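Long-range contacts in lovastatin nonaketide synthase, polyketide synthase component (Aspergillus terreus, PDB 7CPX), which builds, together with LovC, the polyketide skeleton of lovastatin, condensing nine malonyl-CoA units, with NADPH-dependent reductions and one S-adenosylmethionine-dependent methylation, into enzyme-bound dihydromonacolin L: residues V2245-M2250 with M2259-N2264; F2292-A2297 with A2309-L2314; E1708-T1713 with N2252-P2257; I2239-L2244 with N2264-G2269. The protein carries 2 engineered substitutions. All coordinates share one frame; numbering follows the deposited sequence.

Interaction 1: V2245-M2250 with M2259-N2264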
loop_
_atom_site.group_PDB
_atom_site.type_symbol
_atom_site.label_atom_id
_atom_site.label_comp_id
_atom_site.label_asym_id
_atom_site.label_seq_id
_atom_site.Cartn_x
_atom_site.Cartn_y
_atom_site.Cartn_z
ATOM N N VAL A 2245 22.732 20.946 -59.298
ATOM C CA VAL A 2245 23.037 22.372 -59.281
ATOM C C VAL A 2245 21.741 23.111 -59.574
ATOM O O VAL A 2245 21.024 22.763 -60.518
ATOM C CB VAL A 2245 24.124 22.751 -60.302
ATOM C CG1 VAL A 2245 24.463 24.225 -60.179
ATOM C CG2 VAL A 2245 25.360 21.897 -60.097
ATOM N N LEU A 2246 21.434 24.123 -58.769
ATOM C CA LEU A 2246 20.154 24.811 -58.832
ATOM C C LEU A 2246 20.348 26.273 -59.207
ATOM O O LEU A 2246 21.279 26.931 -58.733
ATOM C CB LEU A 2246 19.414 24.714 -57.495
ATOM C CG LEU A 2246 18.907 23.322 -57.118
ATOM C CD1 LEU A 2246 18.310 23.328 -55.721
ATOM C CD2 LEU A 2246 17.886 22.833 -58.134
ATOM N N GLN A 2247 19.455 26.769 -60.064
ATOM C CA GLN A 2247 19.412 28.182 -60.451
ATOM C C GLN A 2247 17.938 28.565 -60.548
ATOM O O GLN A 2247 17.308 28.398 -61.596
ATOM C CB GLN A 2247 20.150 28.426 -61.760
ATOM C CG GLN A 2247 21.661 28.386 -61.634
ATOM C CD GLN A 2247 22.204 29.531 -60.804
ATOM O OE1 GLN A 2247 21.475 30.457 -60.449
ATOM N NE2 GLN A 2247 23.492 29.473 -60.488
ATOM N N ASP A 2248 17.394 29.079 -59.449
ATOM C CA ASP A 2248 15.984 29.459 -59.380
ATOM C C ASP A 2248 15.808 30.763 -60.144
ATOM O O ASP A 2248 15.939 31.858 -59.596
ATOM C CB ASP A 2248 15.536 29.593 -57.931
ATOM C CG ASP A 2248 15.737 28.317 -57.139
ATOM O OD1 ASP A 2248 15.703 27.227 -57.749
ATOM O OD2 ASP A 2248 15.931 28.403 -55.909
ATOM N N VAL A 2249 15.504 30.643 -61.436
ATOM C CA VAL A 2249 15.365 31.802 -62.308
ATOM C C VAL A 2249 14.380 31.463 -63.416
ATOM O O VAL A 2249 14.255 30.308 -63.831
ATOM C CB VAL A 2249 16.728 32.235 -62.894
ATOM C CG1 VAL A 2249 17.340 31.097 -63.690
ATOM C CG2 VAL A 2249 16.568 33.471 -63.764
ATOM N N MET A 2250 13.680 32.486 -63.894
ATOM C CA MET A 2250 12.743 32.326 -64.993
ATOM C C MET A 2250 13.480 32.252 -66.323
ATOM O O MET A 2250 14.517 32.890 -66.520
ATOM C CB MET A 2250 11.748 33.487 -65.018
ATOM C CG MET A 2250 10.474 33.233 -64.233
ATOM S SD MET A 2250 9.541 31.821 -64.853
ATOM C CE MET A 2250 9.354 32.246 -66.585
ATOM N N MET A 2259 21.580 27.307 -67.800
ATOM C CA MET A 2259 21.049 26.075 -68.369
ATOM C C MET A 2259 22.119 24.995 -68.406
ATOM O O MET A 2259 21.889 23.863 -67.969
ATOM C CB MET A 2259 20.498 26.337 -69.770
ATOM C CG MET A 2259 19.124 26.988 -69.784
ATOM S SD MET A 2259 17.827 25.929 -69.110
ATOM C CE MET A 2259 17.814 24.589 -70.297
ATOM N N GLU A 2260 23.302 25.333 -68.919
ATOM C CA GLU A 2260 24.390 24.361 -68.950
ATOM C C GLU A 2260 24.810 23.962 -67.542
ATOM O O GLU A 2260 25.043 22.780 -67.267
ATOM C CB GLU A 2260 25.579 24.930 -69.722
ATOM C CG GLU A 2260 25.309 25.137 -71.200
ATOM C CD GLU A 2260 26.509 25.692 -71.939
ATOM O OE1 GLU A 2260 27.474 26.121 -71.272
ATOM O OE2 GLU A 2260 26.488 25.699 -73.187
ATOM N N MET A 2261 24.887 24.934 -66.631
ATOM C CA MET A 2261 25.324 24.655 -65.269
ATOM C C MET A 2261 24.435 23.612 -64.613
ATOM O O MET A 2261 24.922 22.728 -63.899
ATOM C CB MET A 2261 25.318 25.949 -64.456
ATOM C CG MET A 2261 25.939 25.835 -63.078
ATOM S SD MET A 2261 25.497 27.219 -62.007
ATOM C CE MET A 2261 25.921 28.616 -63.047
ATOM N N VAL A 2262 23.128 23.700 -64.835
ATOM C CA VAL A 2262 22.214 22.751 -64.210
ATOM C C VAL A 2262 22.080 21.460 -65.015
ATOM O O VAL A 2262 21.816 20.401 -64.438
ATOM C CB VAL A 2262 20.839 23.396 -63.992
ATOM C CG1 VAL A 2262 19.881 22.403 -63.361
ATOM C CG2 VAL A 2262 20.968 24.643 -63.134
ATOM N N LEU A 2263 22.252 21.517 -66.336
ATOM C CA LEU A 2263 22.074 20.328 -67.161
ATOM C C LEU A 2263 23.296 19.423 -67.107
ATOM O O LEU A 2263 23.193 18.248 -66.742
ATOM C CB LEU A 2263 21.786 20.729 -68.610
ATOM C CG LEU A 2263 20.320 20.791 -69.034
ATOM C CD1 LEU A 2263 19.530 21.735 -68.158
ATOM C CD2 LEU A 2263 20.232 21.225 -70.481
ATOM N N ASN A 2264 24.462 19.957 -67.465
ATOM C CA ASN A 2264 25.648 19.121 -67.625
ATOM C C ASN A 2264 25.884 18.211 -66.429
ATOM O O ASN A 2264 26.068 17.003 -66.637
ATOM C CB ASN A 2264 26.865 20.016 -67.896
ATOM C CG ASN A 2264 26.645 20.957 -69.064
ATOM O OD1 ASN A 2264 25.508 21.214 -69.461
ATOM N ND2 ASN A 2264 27.732 21.476 -69.619
#

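Interaction 2: F2292-A2297 with A2309-L2314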
loop_
_atom_site.group_PDB
_atom_site.type_symbol
_atom_site.label_atom_id
_atom_site.label_comp_id
_atom_site.label_asym_id
_atom_site.label_seq_id
_atom_site.Cartn_x
_atom_site.Cartn_y
_atom_site.Cartn_z
ATOM N N PHE A 2292 18.213 10.536 -59.662
ATOM C CA PHE A 2292 17.415 11.267 -58.680
ATOM C C PHE A 2292 16.755 12.456 -59.361
ATOM O O PHE A 2292 17.329 13.540 -59.471
ATOM C CB PHE A 2292 18.282 11.706 -57.508
ATOM C CG PHE A 2292 18.567 10.611 -56.522
ATOM C CD1 PHE A 2292 19.072 9.395 -56.941
ATOM C CD2 PHE A 2292 18.339 10.805 -55.173
ATOM C CE1 PHE A 2292 19.334 8.390 -56.036
ATOM C CE2 PHE A 2292 18.600 9.806 -54.262
ATOM C CZ PHE A 2292 19.099 8.595 -54.692
ATOM N N SER A 2293 15.528 12.245 -59.821
ATOM C CA SER A 2293 14.733 13.322 -60.379
ATOM C C SER A 2293 13.941 14.017 -59.278
ATOM O O SER A 2293 13.720 13.474 -58.193
ATOM C CB SER A 2293 13.780 12.789 -61.448
ATOM O OG SER A 2293 14.493 12.205 -62.523
ATOM N N SER A 2294 13.517 15.240 -59.569
ATOM C CA SER A 2294 12.665 16.000 -58.671
ATOM C C SER A 2294 11.225 15.932 -59.155
ATOM O O SER A 2294 10.957 15.801 -60.351
ATOM C CB SER A 2294 13.119 17.457 -58.583
ATOM O OG SER A 2294 12.181 18.237 -57.863
ATOM N N ILE A 2295 10.291 16.019 -58.205
ATOM C CA ILE A 2295 8.880 15.943 -58.555
ATOM C C ILE A 2295 8.498 17.059 -59.510
ATOM O O ILE A 2295 7.494 16.951 -60.221
ATOM C CB ILE A 2295 8.009 15.979 -57.283
ATOM C CG1 ILE A 2295 6.566 15.601 -57.615
ATOM C CG2 ILE A 2295 8.054 17.356 -56.647
ATOM C CD1 ILE A 2295 6.426 14.248 -58.275
ATOM N N VAL A 2296 9.279 18.141 -59.543
ATOM C CA VAL A 2296 9.071 19.177 -60.542
ATOM C C VAL A 2296 9.259 18.616 -61.942
ATOM O O VAL A 2296 8.696 19.146 -62.905
ATOM C CB VAL A 2296 10.025 20.364 -60.293
ATOM C CG1 VAL A 2296 9.931 20.821 -58.848
ATOM C CG2 VAL A 2296 11.448 19.978 -60.641
ATOM N N ALA A 2297 10.047 17.548 -62.080
ATOM C CA ALA A 2297 10.181 16.899 -63.378
ATOM C C ALA A 2297 8.855 16.319 -63.845
ATOM O O ALA A 2297 8.633 16.173 -65.052
ATOM C CB ALA A 2297 11.238 15.800 -63.307
ATOM N N ALA A 2309 13.936 20.204 -66.762
ATOM C CA ALA A 2309 14.451 19.660 -68.012
ATOM C C ALA A 2309 15.596 18.694 -67.756
ATOM O O ALA A 2309 15.683 17.639 -68.397
ATOM C CB ALA A 2309 14.911 20.792 -68.927
ATOM N N ALA A 2310 16.487 19.033 -66.822
ATOM C CA ALA A 2310 17.565 18.106 -66.492
ATOM C C ALA A 2310 16.997 16.794 -65.961
ATOM O O ALA A 2310 17.403 15.701 -66.383
ATOM C CB ALA A 2310 18.502 18.738 -65.463
ATOM N N ASN A 2311 16.034 16.887 -65.041
ATOM C CA ASN A 2311 15.456 15.683 -64.469
ATOM C C ASN A 2311 14.700 14.866 -65.516
ATOM O O ASN A 2311 14.678 13.635 -65.441
ATOM C CB ASN A 2311 14.529 16.035 -63.303
ATOM C CG ASN A 2311 15.284 16.585 -62.104
ATOM O OD1 ASN A 2311 16.355 16.101 -61.766
ATOM N ND2 ASN A 2311 14.720 17.594 -61.460
ATOM N N CYS A 2312 14.077 15.526 -66.490
ATOM C CA CYS A 2312 13.385 14.802 -67.546
ATOM C C CYS A 2312 14.365 14.138 -68.505
ATOM O O CYS A 2312 14.070 13.065 -69.039
ATOM C CB CYS A 2312 12.437 15.735 -68.292
ATOM S SG CYS A 2312 10.962 16.167 -67.338
ATOM N N TYR A 2313 15.533 14.741 -68.725
ATOM C CA TYR A 2313 16.590 14.027 -69.431
ATOM C C TYR A 2313 16.973 12.774 -68.662
ATOM O O TYR A 2313 17.189 11.709 -69.253
ATOM C CB TYR A 2313 17.816 14.909 -69.635
ATOM C CG TYR A 2313 18.856 14.289 -70.548
ATOM C CD1 TYR A 2313 19.691 13.279 -70.094
ATOM C CD2 TYR A 2313 18.997 14.706 -71.864
ATOM C CE1 TYR A 2313 20.635 12.705 -70.920
ATOM C CE2 TYR A 2313 19.941 14.139 -72.697
ATOM C CZ TYR A 2313 20.757 13.139 -72.220
ATOM O OH TYR A 2313 21.701 12.570 -73.044
ATOM N N LEU A 2314 17.076 12.887 -67.339
ATOM C CA LEU A 2314 17.357 11.710 -66.518
ATOM C C LEU A 2314 16.279 10.648 -66.700
ATOM O O LEU A 2314 16.577 9.458 -66.865
ATOM C CB LEU A 2314 17.461 12.117 -65.046
ATOM C CG LEU A 2314 18.859 12.429 -64.509
ATOM C CD1 LEU A 2314 19.595 13.398 -65.415
ATOM C CD2 LEU A 2314 18.769 12.986 -63.098
#

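Interaction 3: E1708-T1713 with N2252-P2257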
loop_
_atom_site.group_PDB
_atom_site.type_symbol
_atom_site.label_atom_id
_atom_site.label_comp_id
_atom_site.label_asym_id
_atom_site.label_seq_id
_atom_site.Cartn_x
_atom_site.Cartn_y
_atom_site.Cartn_z
ATOM N N GLU A 1708 22.301 29.638 -79.453
ATOM C CA GLU A 1708 21.284 30.631 -79.117
ATOM C C GLU A 1708 19.876 30.054 -79.190
ATOM O O GLU A 1708 18.893 30.802 -79.193
ATOM C CB GLU A 1708 21.389 31.867 -80.017
ATOM C CG GLU A 1708 22.693 32.628 -79.864
ATOM C CD GLU A 1708 22.742 33.872 -80.728
ATOM O OE1 GLU A 1708 21.807 34.079 -81.528
ATOM O OE2 GLU A 1708 23.715 34.645 -80.605
ATOM N N THR A 1709 19.760 28.726 -79.255
ATOM C CA THR A 1709 18.444 28.101 -79.261
ATOM C C THR A 1709 17.694 28.382 -77.966
ATOM O O THR A 1709 16.461 28.355 -77.943
ATOM C CB THR A 1709 18.583 26.595 -79.478
ATOM O OG1 THR A 1709 19.435 26.349 -80.604
ATOM C CG2 THR A 1709 17.229 25.965 -79.732
ATOM N N PHE A 1710 18.422 28.655 -76.883
ATOM C CA PHE A 1710 17.795 28.985 -75.607
ATOM C C PHE A 1710 17.212 30.395 -75.618
ATOM O O PHE A 1710 16.096 30.618 -75.128
ATOM C CB PHE A 1710 18.826 28.814 -74.490
ATOM C CG PHE A 1710 18.424 29.420 -73.182
ATOM C CD1 PHE A 1710 17.400 28.872 -72.431
ATOM C CD2 PHE A 1710 19.092 30.524 -72.688
ATOM C CE1 PHE A 1710 17.041 29.428 -71.221
ATOM C CE2 PHE A 1710 18.740 31.080 -71.481
ATOM C CZ PHE A 1710 17.714 30.532 -70.746
ATOM N N GLU A 1711 17.937 31.356 -76.192
ATOM C CA GLU A 1711 17.364 32.684 -76.391
ATOM C C GLU A 1711 16.191 32.619 -77.359
ATOM O O GLU A 1711 15.197 33.339 -77.204
ATOM C CB GLU A 1711 18.434 33.646 -76.906
ATOM C CG GLU A 1711 19.687 33.702 -76.046
ATOM C CD GLU A 1711 19.405 34.168 -74.632
ATOM O OE1 GLU A 1711 18.317 34.733 -74.395
ATOM O OE2 GLU A 1711 20.273 33.970 -73.755
ATOM N N ALA A 1712 16.293 31.755 -78.370
ATOM C CA ALA A 1712 15.175 31.549 -79.280
ATOM C C ALA A 1712 13.970 30.984 -78.541
ATOM O O ALA A 1712 12.826 31.337 -78.841
ATOM C CB ALA A 1712 15.595 30.617 -80.414
ATOM N N THR A 1713 14.208 30.096 -77.575
ATOM C CA THR A 1713 13.116 29.580 -76.756
ATOM C C THR A 1713 12.493 30.689 -75.917
ATOM O O THR A 1713 11.269 30.744 -75.759
ATOM C CB THR A 1713 13.622 28.451 -75.859
ATOM O OG1 THR A 1713 14.240 27.438 -76.663
ATOM C CG2 THR A 1713 12.474 27.838 -75.075
ATOM N N ASN A 2252 12.745 33.505 -69.207
ATOM C CA ASN A 2252 12.902 34.830 -69.795
ATOM C C ASN A 2252 14.057 35.579 -69.145
ATOM O O ASN A 2252 14.800 36.301 -69.821
ATOM C CB ASN A 2252 11.599 35.620 -69.664
ATOM C CG ASN A 2252 11.113 35.713 -68.230
ATOM O OD1 ASN A 2252 11.900 35.629 -67.289
ATOM N ND2 ASN A 2252 9.808 35.883 -68.060
ATOM N N ASN A 2253 14.226 35.417 -67.832
ATOM C CA ASN A 2253 15.343 36.008 -67.108
ATOM C C ASN A 2253 16.528 35.063 -66.964
ATOM O O ASN A 2253 17.581 35.489 -66.481
ATOM C CB ASN A 2253 14.887 36.459 -65.716
ATOM C CG ASN A 2253 13.798 37.510 -65.772
ATOM O OD1 ASN A 2253 14.078 38.709 -65.809
ATOM N ND2 ASN A 2253 12.547 37.066 -65.777
ATOM N N MET A 2254 16.384 33.806 -67.367
ATOM C CA MET A 2254 17.468 32.843 -67.271
ATOM C C MET A 2254 18.490 33.084 -68.378
ATOM O O MET A 2254 18.216 33.749 -69.381
ATOM C CB MET A 2254 16.919 31.417 -67.353
ATOM C CG MET A 2254 17.936 30.315 -67.091
ATOM S SD MET A 2254 17.247 28.659 -67.286
ATOM C CE MET A 2254 15.843 28.710 -66.176
ATOM N N GLU A 2255 19.688 32.543 -68.179
ATOM C CA GLU A 2255 20.769 32.641 -69.145
ATOM C C GLU A 2255 21.275 31.247 -69.494
ATOM O O GLU A 2255 21.273 30.341 -68.657
ATOM C CB GLU A 2255 21.920 33.494 -68.605
ATOM C CG GLU A 2255 21.502 34.880 -68.153
ATOM C CD GLU A 2255 22.662 35.688 -67.606
ATOM O OE1 GLU A 2255 23.788 35.150 -67.555
ATOM O OE2 GLU A 2255 22.449 36.857 -67.225
ATOM N N LEU A 2256 21.706 31.088 -70.742
ATOM C CA LEU A 2256 22.199 29.793 -71.203
ATOM C C LEU A 2256 23.296 29.224 -70.316
ATOM O O LEU A 2256 23.310 27.998 -70.108
ATOM C CB LEU A 2256 22.694 29.919 -72.651
ATOM C CG LEU A 2256 23.357 28.674 -73.244
ATOM C CD1 LEU A 2256 22.388 27.505 -73.264
ATOM C CD2 LEU A 2256 23.876 28.963 -74.640
ATOM N N PRO A 2257 24.243 30.012 -69.801
ATOM C CA PRO A 2257 25.206 29.449 -68.845
ATOM C C PRO A 2257 24.541 28.760 -67.669
ATOM O O PRO A 2257 25.021 27.714 -67.226
ATOM C CB PRO A 2257 26.013 30.678 -68.410
ATOM C CG PRO A 2257 25.948 31.593 -69.575
ATOM C CD PRO A 2257 24.587 31.394 -70.180
#

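Interaction 4: I2239-L2244 with N2264-G2269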
loop_
_atom_site.group_PDB
_atom_site.type_symbol
_atom_site.label_atom_id
_atom_site.label_comp_id
_atom_site.label_asym_id
_atom_site.label_seq_id
_atom_site.Cartn_x
_atom_site.Cartn_y
_atom_site.Cartn_z
ATOM N N ILE A 2239 24.352 2.452 -59.733
ATOM C CA ILE A 2239 24.633 3.880 -59.673
ATOM C C ILE A 2239 23.421 4.587 -59.088
ATOM O O ILE A 2239 22.281 4.287 -59.457
ATOM C CB ILE A 2239 24.974 4.457 -61.061
ATOM C CG1 ILE A 2239 26.207 3.760 -61.637
ATOM C CG2 ILE A 2239 25.214 5.956 -60.962
ATOM C CD1 ILE A 2239 26.557 4.196 -63.041
ATOM N N ALA A 2240 23.670 5.526 -58.181
ATOM C CA ALA A 2240 22.642 6.407 -57.633
ATOM C C ALA A 2240 23.004 7.822 -58.074
ATOM O O ALA A 2240 23.702 8.551 -57.369
ATOM C CB ALA A 2240 22.556 6.290 -56.121
ATOM N N PHE A 2241 22.519 8.203 -59.249
ATOM C CA PHE A 2241 22.906 9.451 -59.894
ATOM C C PHE A 2241 22.042 10.583 -59.350
ATOM O O PHE A 2241 20.859 10.685 -59.686
ATOM C CB PHE A 2241 22.758 9.322 -61.407
ATOM C CG PHE A 2241 23.236 10.517 -62.167
ATOM C CD1 PHE A 2241 22.387 11.576 -62.419
ATOM C CD2 PHE A 2241 24.533 10.581 -62.636
ATOM C CE1 PHE A 2241 22.824 12.680 -63.113
ATOM C CE2 PHE A 2241 24.978 11.678 -63.337
ATOM C CZ PHE A 2241 24.122 12.729 -63.580
ATOM N N GLY A 2242 22.632 11.436 -58.512
ATOM C CA GLY A 2242 21.919 12.565 -57.963
ATOM C C GLY A 2242 22.717 13.854 -57.851
ATOM O O GLY A 2242 22.503 14.640 -56.923
ATOM N N PRO A 2243 23.646 14.110 -58.775
ATOM C CA PRO A 2243 24.318 15.414 -58.772
ATOM C C PRO A 2243 23.313 16.526 -59.020
ATOM O O PRO A 2243 22.372 16.370 -59.801
ATOM C CB PRO A 2243 25.330 15.296 -59.915
ATOM C CG PRO A 2243 24.717 14.326 -60.840
ATOM C CD PRO A 2243 23.992 13.335 -59.977
ATOM N N LEU A 2244 23.517 17.657 -58.351
ATOM C CA LEU A 2244 22.530 18.727 -58.369
ATOM C C LEU A 2244 23.208 20.086 -58.403
ATOM O O LEU A 2244 24.141 20.343 -57.635
ATOM C CB LEU A 2244 21.612 18.640 -57.146
ATOM C CG LEU A 2244 20.549 19.733 -57.039
ATOM C CD1 LEU A 2244 19.621 19.676 -58.232
ATOM C CD2 LEU A 2244 19.773 19.597 -55.742
ATOM N N ASN A 2264 24.462 19.957 -67.465
ATOM C CA ASN A 2264 25.648 19.121 -67.625
ATOM C C ASN A 2264 25.884 18.211 -66.429
ATOM O O ASN A 2264 26.068 17.003 -66.637
ATOM C CB ASN A 2264 26.865 20.016 -67.896
ATOM C CG ASN A 2264 26.645 20.957 -69.064
ATOM O OD1 ASN A 2264 25.508 21.214 -69.461
ATOM N ND2 ASN A 2264 27.732 21.476 -69.619
ATOM N N PRO A 2265 25.835 18.688 -65.181
ATOM C CA PRO A 2265 25.950 17.747 -64.056
ATOM C C PRO A 2265 24.922 16.637 -64.122
ATOM O O PRO A 2265 25.234 15.484 -63.802
ATOM C CB PRO A 2265 25.742 18.643 -62.826
ATOM C CG PRO A 2265 26.027 20.024 -63.293
ATOM C CD PRO A 2265 25.596 20.065 -64.721
ATOM N N LYS A 2266 23.695 16.960 -64.530
ATOM C CA LYS A 2266 22.670 15.940 -64.712
ATOM C C LYS A 2266 22.776 15.292 -66.087
ATOM O O LYS A 2266 23.051 14.094 -66.205
ATOM C CB LYS A 2266 21.281 16.556 -64.527
ATOM C CG LYS A 2266 20.975 17.048 -63.123
ATOM C CD LYS A 2266 20.161 16.034 -62.336
ATOM C CE LYS A 2266 19.537 16.662 -61.102
ATOM N NZ LYS A 2266 18.784 15.671 -60.289
ATOM N N VAL A 2267 22.581 16.088 -67.141
ATOM C CA VAL A 2267 22.478 15.547 -68.496
ATOM C C VAL A 2267 23.786 14.888 -68.910
ATOM O O VAL A 2267 23.826 13.699 -69.249
ATOM C CB VAL A 2267 22.076 16.657 -69.483
ATOM C CG1 VAL A 2267 22.070 16.123 -70.906
ATOM C CG2 VAL A 2267 20.718 17.226 -69.106
ATOM N N GLU A 2268 24.874 15.661 -68.918
ATOM C CA GLU A 2268 26.146 15.113 -69.366
ATOM C C GLU A 2268 26.627 14.013 -68.432
ATOM O O GLU A 2268 27.269 13.060 -68.881
ATOM C CB GLU A 2268 27.189 16.226 -69.472
ATOM C CG GLU A 2268 28.544 15.769 -69.986
ATOM C CD GLU A 2268 28.478 15.190 -71.386
ATOM O OE1 GLU A 2268 27.445 15.375 -72.063
ATOM O OE2 GLU A 2268 29.462 14.547 -71.811
ATOM N N GLY A 2269 26.320 14.121 -67.139
ATOM C CA GLY A 2269 26.700 13.065 -66.218
ATOM C C GLY A 2269 26.032 11.743 -66.548
ATOM O O GLY A 2269 26.690 10.700 -66.619
#

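Interaction 1: V2245-M2250 with M2259-N2264
Val-2245 and Gln-2247 lie against Met-2261 and Val-2262, joining the loop that leaves strand 2236-2241 to helix 2256-2276, the next helix of the Rossmann-type ketoreductase domain. The nearest CA atoms across the contact are those of Val-2245 and Val-2262, 5.0 Å apart. The close-packed part is centred on Val-2262, a buried residue. Both its methyls meet the carbonyl oxygen of Val-2245: CG1 is 3.1 Å from Val-2245 O and CG2 3.2 Å from the same oxygen, so this is contact between methyls and a carbonyl and not between side chains alone. Farther along the loop, CG2 of Val-2262 also meets Gln-2247 CG at 4.1 Å. Val-2262 touches Asn-2306 of helix 2305-2323 as well, while Leu-2246 points away from the contact and touches Tyr-2307 of that helix.

The outer side belongs to Met-2261, an exposed residue. An extended first torsion (chi1 -172°) carries its chain out over the loop, where it crosses Val-2245 at about a right angle, Met-2261 CG meeting Val-2245 CG1 at 3.6 Å. Val-2245 also lines the NADP pocket. At this looser edge the polar chemistry is slight: Gln-2247, its chain bent at chi2, points the amide NE2 at Met-2261 SD in a weak but nearly straight hydrogen bond, 3.4 Å long with an N-H...S angle of 165°.

Interaction 2: F2292-A2297 with A2309-L2314
Asn-2311, the residue with the largest buried area here, rests on Ser-2293, Ser-2294 and Ala-2297 where strand 2288-2294 ends and a short helix begins. Polar contacts come first. Ser-2293 OG donates to the backbone Asn-2311 O at 3.3 Å, standing 32° out of the carbonyl plane, which ties the end of the strand to the helix backbone. The amide of Asn-2311 lies along the strand backbone, with its ND2 beside the Ser-2294 N, two donors that do not bond; its OD1 is instead taken by Lys-2266 NZ. Within the first segment, Val-2296 N gives a weak capping bond to Ser-2294 OG.

Apolar packing is next: Asn-2311 CB is 3.3 Å from Ala-2297 CB and 3.8 Å from Ser-2293 CB. Two further contacts set a side chain against a carbonyl oxygen, Cys-2312 SG with Ala-2297 O at 3.3 Å and the methyl Leu-2314 CD2 with Phe-2292 O at 3.9 Å.

The axes of 2292-2294 and 2309-2314 make an angle of 136°, with a closest approach of 7.5 Å. Phe-2292 to Ile-2295 belong to the NADP pocket, so the arrangement is that of a strand end lining the cofactor site in a Rossmann-type ketoreductase.

Interaction 3: E1708-T1713 with N2252-P2257
Phe-1710, Leu-2256 and Met-2254 account for most of the surface buried between helix 1705-1719 and the turn leading into helix 2256-2276. Phe-1710 carries the largest share. Its CG is anti to the backbone N (chi1 166°), which sends the ring out of its helix and against the backbone of the turn. The backbone oxygen of Met-2254 comes to the ring edge, near its plane, at 3.4 Å from Phe-1710 CE2. Leu-2256 N and Glu-2255 C, the two ends of one peptide bond, approach the same carbon obliquely, the nitrogen of Leu-2256 at 3.1 Å from Phe-1710 CE2.

Met-2254 crosses the phenylalanine side chain at about a right angle. Its CB is 3.6 Å from Phe-1710 CZ, and its sulfur makes a Met-aromatic contact: SD stands 4.9 Å from the centroid of the Phe-1710 ring and 61° off the ring normal, so it is neither over the face nor in the plane. Leu-2256 packs farther back along the ring, with CB 3.7 Å from Phe-1710 CD2 and CD1 4.0 Å from Phe-1710 CB. No hydrogen bond joins the two segments. Lys-1714, just beyond the first segment, hydrogen-bonds Met-2254 O and forms a salt bridge with Glu-1711 OE1.

Glu-2255 occupies the N-cap position of helix 2256-2276, so the phenylalanine packs where that helix starts. Met-2259, one turn on, and Leu-2251 also touch Phe-1710. Helix 1705-1719 itself connects strands 1689-1693 and 1720-1728, neighbours in a separate mixed sheet; the contact thus joins a helix linking two strands of that sheet to the ketoreductase domain.

Interaction 4: I2239-L2244 with N2264-G2269
Pro-2265 starts the contact on the helix side, its ring meeting Pro-2243 with the two CB atoms 4.5 Å apart. Its carbonyl does more: Pro-2265 O is 3.2 Å from Pro-2243 CG and 3.0 Å from Phe-2241 CZ, at the edge of that ring and near its plane. Pro-2243 CD meanwhile covers one face, 3.3 Å above the centre of the Phe-2241 ring, while the helix backbone meets the rim.

Lys-2266 follows. Its chain, bent at chi2 (-98°), runs past the strand end with CE 3.1 Å from Pro-2243 O and lies side by side with Leu-2244; the NZ bonds Asn-2311 OD1. Both prolines, Leu-2244 and Lys-2266 line the NADP pocket. The backbone CA of Lys-2266 also stands at the edge of the Phe-2241 ring. Gly-2269 ends the walk as bare backbone, with C 3.4 Å from Phe-2241 CE2; its N bonds Asn-2264 O, five residues back, in keeping with the kink here.

The axes of 2239-2241 and 2264-2269 make an angle of 141°. Strand 2236-2241 lies between strands 2158-2162 and 2288-2294 of the parallel sheet, while helix 2256-2276 also touches helix 2305-2323, through Lys-2266 on Leu-2314 and Val-2267 on Tyr-2313.

In the fold
Interactions 2 and 4 are the buried pair: both bring a helix against the end of a strand in the ketoreductase sheet, on neighbouring strands, and the bond between Lys-2266 and Asn-2311 joins them. Interaction 1 is nested within the loop that interaction 4 closes and lies nearer the surface, holding the same helix 2256-2276 with valines and a weak sulfur bond. Interaction 3, partly buried, uses the start of that helix but reaches a distant part of the chain. It sets one aromatic ring against a methionine, a leucine and backbone, whereas interaction 2 uses serine and asparagine and interaction 4 a phenylalanine, prolines and a lysine; the latter two contacts line the cofactor pocket.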